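Local atomic coordinates of hypothetical protein (Giardia lamblia, PDB entry 3I3F), a protein that is of unknown function but belongs to the YjgF-like L-PSP endoribonuclease family, whose known relatives include deaminases of reactive enamines and imines. Residues T91-S96 / G128-V133; L85-S90 / A99-L104. All blocks are in the same frame, centred on the assembly; numbering follows the deposited sequence.

Interaction 1. Residues T91-S96 / G128-V133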
loop_
_atom_site.group_PDB
_atom_site.type_symbol
_atom_site.label_atom_id
_atom_site.label_comp_id
_atom_site.label_asym_id
_atom_site.label_seq_id
_atom_site.Cartn_x
_atom_site.Cartn_y
_atom_site.Cartn_z
ATOM N N THR A 91 16.026 -1.942 -6.500
ATOM C CA THR A 91 16.751 -3.207 -6.404
ATOM C C THR A 91 18.251 -3.011 -6.656
ATOM O O THR A 91 19.068 -3.816 -6.212
ATOM C CB THR A 91 16.196 -4.250 -7.394
ATOM O OG1 THR A 91 16.082 -3.663 -8.696
ATOM C CG2 THR A 91 14.828 -4.737 -6.944
ATOM N N SER A 92 18.605 -1.933 -7.357
ATOM C CA SER A 92 20.003 -1.617 -7.668
ATOM C C SER A 92 20.827 -1.084 -6.487
ATOM O O SER A 92 22.055 -1.033 -6.575
ATOM C CB SER A 92 20.062 -0.600 -8.815
ATOM O OG SER A 92 19.612 0.679 -8.397
ATOM N N LEU A 93 20.175 -0.678 -5.397
ATOM C CA LEU A 93 20.886 -0.054 -4.278
ATOM C C LEU A 93 21.829 -1.020 -3.564
ATOM O O LEU A 93 21.507 -2.195 -3.377
ATOM C CB LEU A 93 19.910 0.533 -3.251
ATOM C CG LEU A 93 19.018 1.707 -3.663
ATOM C CD1 LEU A 93 18.430 2.355 -2.417
ATOM C CD2 LEU A 93 19.771 2.738 -4.488
ATOM N N SER A 94 22.989 -0.506 -3.164
ATOM C CA SER A 94 23.927 -1.249 -2.327
ATOM C C SER A 94 23.446 -1.254 -0.881
ATOM O O SER A 94 22.504 -0.540 -0.530
ATOM C CB SER A 94 25.313 -0.607 -2.388
ATOM O OG SER A 94 25.299 0.679 -1.786
ATOM N N ASP A 95 24.109 -2.046 -0.042
ATOM C CA ASP A 95 23.828 -2.052 1.395
ATOM C C ASP A 95 24.078 -0.675 2.005
ATOM O O ASP A 95 23.324 -0.232 2.871
ATOM C CB ASP A 95 24.688 -3.098 2.118
ATOM C CG ASP A 95 24.298 -4.525 1.775
ATOM O OD1 ASP A 95 23.307 -4.729 1.043
ATOM O OD2 ASP A 95 24.992 -5.451 2.247
ATOM N N SER A 96 25.136 -0.005 1.553
ATOM C CA SER A 96 25.469 1.332 2.045
ATOM C C SER A 96 24.398 2.354 1.671
ATOM O O SER A 96 24.049 3.213 2.479
ATOM C CB SER A 96 26.828 1.790 1.508
ATOM O OG SER A 96 27.880 1.018 2.063
ATOM N N GLY A 128 15.955 5.681 -13.514
ATOM C CA GLY A 128 16.723 6.667 -12.748
ATOM C C GLY A 128 16.370 6.786 -11.273
ATOM O O GLY A 128 17.158 7.326 -10.491
ATOM N N LEU A 129 15.197 6.287 -10.885
ATOM C CA LEU A 129 14.719 6.423 -9.511
ATOM C C LEU A 129 15.418 5.432 -8.585
ATOM O O LEU A 129 15.440 4.230 -8.857
ATOM C CB LEU A 129 13.205 6.199 -9.442
ATOM C CG LEU A 129 12.326 7.127 -10.284
ATOM C CD1 LEU A 129 10.859 6.762 -10.105
ATOM C CD2 LEU A 129 12.564 8.582 -9.920
ATOM N N LEU A 130 15.985 5.947 -7.494
ATOM C CA LEU A 130 16.660 5.119 -6.492
ATOM C C LEU A 130 15.777 4.862 -5.274
ATOM O O LEU A 130 15.996 3.900 -4.537
ATOM C CB LEU A 130 17.962 5.789 -6.049
ATOM C CG LEU A 130 18.967 6.073 -7.170
ATOM C CD1 LEU A 130 20.144 6.875 -6.639
ATOM C CD2 LEU A 130 19.443 4.780 -7.815
ATOM N N VAL A 131 14.794 5.735 -5.065
ATOM C CA VAL A 131 13.869 5.629 -3.946
ATOM C C VAL A 131 12.519 6.215 -4.348
ATOM O O VAL A 131 12.446 7.149 -5.152
ATOM C CB VAL A 131 14.410 6.370 -2.692
ATOM C CG1 VAL A 131 14.718 7.829 -3.015
ATOM C CG2 VAL A 131 13.424 6.271 -1.532
ATOM N N GLU A 132 11.455 5.644 -3.801
ATOM C CA GLU A 132 10.115 6.178 -3.987
ATOM C C GLU A 132 9.320 5.940 -2.714
ATOM O O GLU A 132 9.358 4.845 -2.152
ATOM C CB GLU A 132 9.425 5.513 -5.177
ATOM C CG GLU A 132 8.057 6.108 -5.493
ATOM C CD GLU A 132 7.473 5.630 -6.806
ATOM O OE1 GLU A 132 8.178 4.939 -7.575
ATOM O OE2 GLU A 132 6.295 5.959 -7.069
ATOM N N VAL A 133 8.624 6.973 -2.255
ATOM C CA VAL A 133 7.803 6.878 -1.054
ATOM C C VAL A 133 6.342 6.974 -1.468
ATOM O O VAL A 133 5.935 7.936 -2.127
ATOM C CB VAL A 133 8.167 7.971 -0.034
ATOM C CG1 VAL A 133 7.246 7.907 1.175
ATOM C CG2 VAL A 133 9.621 7.819 0.392
#

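Interaction 2. Residues L85-S90 / A99-L104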
loop_
_atom_site.group_PDB
_atom_site.type_symbol
_atom_site.label_atom_id
_atom_site.label_comp_id
_atom_site.label_asym_id
_atom_site.label_seq_id
_atom_site.Cartn_x
_atom_site.Cartn_y
_atom_site.Cartn_z
ATOM N N LEU A 85 3.352 5.283 5.914
ATOM C CA LEU A 85 3.945 5.430 4.585
ATOM C C LEU A 85 4.651 4.136 4.194
ATOM O O LEU A 85 4.927 3.291 5.046
ATOM C CB LEU A 85 4.904 6.627 4.530
ATOM C CG LEU A 85 6.141 6.645 5.435
ATOM C CD1 LEU A 85 7.233 5.734 4.900
ATOM C CD2 LEU A 85 6.664 8.067 5.567
ATOM N N ASN A 86 4.905 3.971 2.899
ATOM C CA ASN A 86 5.644 2.824 2.378
ATOM C C ASN A 86 6.863 3.326 1.623
ATOM O O ASN A 86 6.803 4.365 0.965
ATOM C CB ASN A 86 4.809 2.013 1.382
ATOM C CG ASN A 86 3.547 1.402 1.978
ATOM O OD1 ASN A 86 2.735 0.851 1.234
ATOM N ND2 ASN A 86 3.377 1.478 3.292
ATOM N N ILE A 87 7.953 2.570 1.690
ATOM C CA ILE A 87 9.165 2.903 0.956
ATOM C C ILE A 87 9.486 1.799 -0.042
ATOM O O ILE A 87 9.500 0.619 0.313
ATOM C CB ILE A 87 10.362 3.073 1.906
ATOM C CG1 ILE A 87 10.097 4.201 2.908
ATOM C CG2 ILE A 87 11.638 3.363 1.117
ATOM C CD1 ILE A 87 10.800 4.009 4.214
ATOM N N PHE A 88 9.722 2.192 -1.290
ATOM C CA PHE A 88 10.304 1.308 -2.288
ATOM C C PHE A 88 11.712 1.808 -2.575
ATOM O O PHE A 88 11.892 2.937 -3.030
ATOM C CB PHE A 88 9.486 1.306 -3.584
ATOM C CG PHE A 88 8.188 0.549 -3.493
ATOM C CD1 PHE A 88 8.178 -0.811 -3.208
ATOM C CD2 PHE A 88 6.977 1.188 -3.725
ATOM C CE1 PHE A 88 6.982 -1.518 -3.131
ATOM C CE2 PHE A 88 5.777 0.487 -3.653
ATOM C CZ PHE A 88 5.781 -0.866 -3.355
ATOM N N LEU A 89 12.709 0.981 -2.276
ATOM C CA LEU A 89 14.089 1.271 -2.646
ATOM C C LEU A 89 14.409 0.497 -3.915
ATOM O O LEU A 89 13.912 -0.609 -4.113
ATOM C CB LEU A 89 15.050 0.869 -1.527
ATOM C CG LEU A 89 14.920 1.645 -0.214
ATOM C CD1 LEU A 89 15.880 1.089 0.827
ATOM C CD2 LEU A 89 15.162 3.134 -0.427
ATOM N N SER A 90 15.227 1.076 -4.784
ATOM C CA SER A 90 15.597 0.396 -6.018
ATOM C C SER A 90 16.317 -0.911 -5.711
ATOM O O SER A 90 17.124 -0.985 -4.782
ATOM C CB SER A 90 16.495 1.284 -6.881
ATOM O OG SER A 90 16.929 0.584 -8.036
ATOM N N ALA A 99 21.392 1.782 3.856
ATOM C CA ALA A 99 21.711 2.269 5.197
ATOM C C ALA A 99 21.693 3.793 5.246
ATOM O O ALA A 99 21.206 4.373 6.215
ATOM C CB ALA A 99 23.065 1.735 5.661
ATOM N N ARG A 100 22.217 4.437 4.204
ATOM C CA ARG A 100 22.215 5.897 4.141
ATOM C C ARG A 100 20.786 6.437 4.081
ATOM O O ARG A 100 20.472 7.446 4.713
ATOM C CB ARG A 100 23.039 6.412 2.951
ATOM C CG ARG A 100 23.163 7.942 2.874
ATOM C CD ARG A 100 23.598 8.536 4.206
ATOM N NE ARG A 100 23.838 9.976 4.151
ATOM C CZ ARG A 100 23.891 10.767 5.221
ATOM N NH1 ARG A 100 23.714 10.272 6.444
ATOM N NH2 ARG A 100 24.118 12.068 5.076
ATOM N N PHE A 101 19.917 5.755 3.339
ATOM C CA PHE A 101 18.512 6.141 3.305
ATOM C C PHE A 101 17.920 6.194 4.712
ATOM O O PHE A 101 17.245 7.159 5.065
ATOM C CB PHE A 101 17.674 5.201 2.438
ATOM C CG PHE A 101 16.201 5.433 2.582
ATOM C CD1 PHE A 101 15.570 6.425 1.847
ATOM C CD2 PHE A 101 15.454 4.703 3.497
ATOM C CE1 PHE A 101 14.213 6.663 2.002
ATOM C CE2 PHE A 101 14.100 4.941 3.658
ATOM C CZ PHE A 101 13.480 5.919 2.910
ATOM N N ASN A 102 18.166 5.155 5.505
ATOM C CA ASN A 102 17.612 5.100 6.860
ATOM C C ASN A 102 18.204 6.155 7.796
ATOM O O ASN A 102 17.499 6.692 8.648
ATOM C CB ASN A 102 17.749 3.696 7.453
ATOM C CG ASN A 102 16.789 2.709 6.820
ATOM O OD1 ASN A 102 15.615 3.023 6.605
ATOM N ND2 ASN A 102 17.279 1.513 6.517
ATOM N N GLU A 103 19.485 6.468 7.619
ATOM C CA GLU A 103 20.105 7.559 8.369
ATOM C C GLU A 103 19.396 8.878 8.068
ATOM O O GLU A 103 19.068 9.636 8.981
ATOM C CB GLU A 103 21.591 7.682 8.024
ATOM C CG GLU A 103 22.422 6.487 8.469
ATOM C CD GLU A 103 23.857 6.519 7.971
ATOM O OE1 GLU A 103 24.198 7.369 7.120
ATOM O OE2 GLU A 103 24.652 5.671 8.429
ATOM N N LEU A 104 19.154 9.139 6.784
ATOM C CA LEU A 104 18.449 10.349 6.355
ATOM C C LEU A 104 16.990 10.340 6.812
ATOM O O LEU A 104 16.451 11.373 7.210
ATOM C CB LEU A 104 18.518 10.499 4.833
ATOM C CG LEU A 104 19.919 10.741 4.270
ATOM C CD1 LEU A 104 19.951 10.457 2.779
ATOM C CD2 LEU A 104 20.373 12.163 4.567
#

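Interaction 1. Residues T91-S96 / G128-V133
Leu-93 meets Leu-130 partly at a flat group, the backbone carbonyl of Leu-130: CD1 of Leu-93 lies 3.6 Å from O of Leu-130, off the outer end of the oxygen and raised to one side of the carbonyl plane. The backbone N of Ser-90 hydrogen-bonds to the same oxygen from the other side of that plane, which probably makes a methyl beside it tolerable. In this YjgF-like fold, residues 91-94 lead from strand 82-90 into helix 95-108, while residues 128-130 lead into strand 131-139, the antiparallel neighbour of strand 82-90. The contact therefore sits where one strand ends and its neighbour begins. Glu-132, further along the second strand, touches a bound pentanoic acid.

The other branch of Leu-93 meets the side chain of Leu-130, and the two cross obliquely. Leucine suits position 130 by offering apolar carbon at CB and CD2, each 3.9 Å from CD2 of Leu-93. With CG of Leu-93 beside its backbone N (chi1 -65°), the branched end swings closer to Leu-130 than the direction of CB alone suggests. A forked leucine suits this place, since one methyl can rest against the carbonyl oxygen while the second packs on carbon and the side chain also touches Leu-57 of helix 56-74. Ser-94 is the N-cap of helix 95-108, and O of Leu-93 accepts a hydrogen bond from NH2 of Arg-122. At the exposed margin, OG of Ser-92 is hydrogen-bonded to Ser-90 and only brushes the leucine pair, 4.1 Å from CD2 of Leu-130.

Interaction 2. Residues L85-S90 / A99-L104
Phe-101 reaches from helix 95-108 to strand 82-90, packing against Leu-89 with one face and against Ile-87 with its far end. From CB, chi1 of 170° sets CG anti to the backbone N and sends the ring toward the strand. CG comes first under Leu-89, 3.9 Å from its CD2, and CD1 follows at 4.0 Å from the same methyl. That methyl stands over one ring face, 4.1 Å from the centroid and 17° off the normal, a CH-pi contact. At the tip, the ring edge meets Ile-87: CE2 and CZ each lie 3.5 Å from CD1 of Ile-87, while its CG2 approaches CZ to 3.6 Å from out of the ring plane, on the side of Leu-89. Beta-branched Ile-87 suits a strand and here presents both branches to the ring.

The contact joins the first strand and the helix of the beta-alpha-beta unit completed by strand 117-123. Leu-57 and Thr-61 of helix 56-74 also touch the ring. A polar link from the helix goes to the neighbouring strand, from Asn-102 to Arg-118. Between the two segments themselves there is no hydrogen bond, so this buried contact depends on shape, dispersion and the exclusion of water.

Overall arrangement
Interaction 2 belongs to the buried core, whereas interaction 1 lies nearer the rim, with an exposed serine beside its leucines. Both involve helix 95-108: interaction 2 packs its body on the sheet, and interaction 1 lies on the loop that leads into it. They also share the sheet, because strands 82-90 and 131-139 are antiparallel neighbours, linked by a probable hydrogen bond from Phe-88 N to Glu-132 O. Val-131 bridges the two directly, its CG2 3.6 Å from CE1 of Phe-101. The chemistry follows position: aromatic and aliphatic carbon in the core, but methyl groups mixed with backbone carbonyl and hydroxyl at the strand ends.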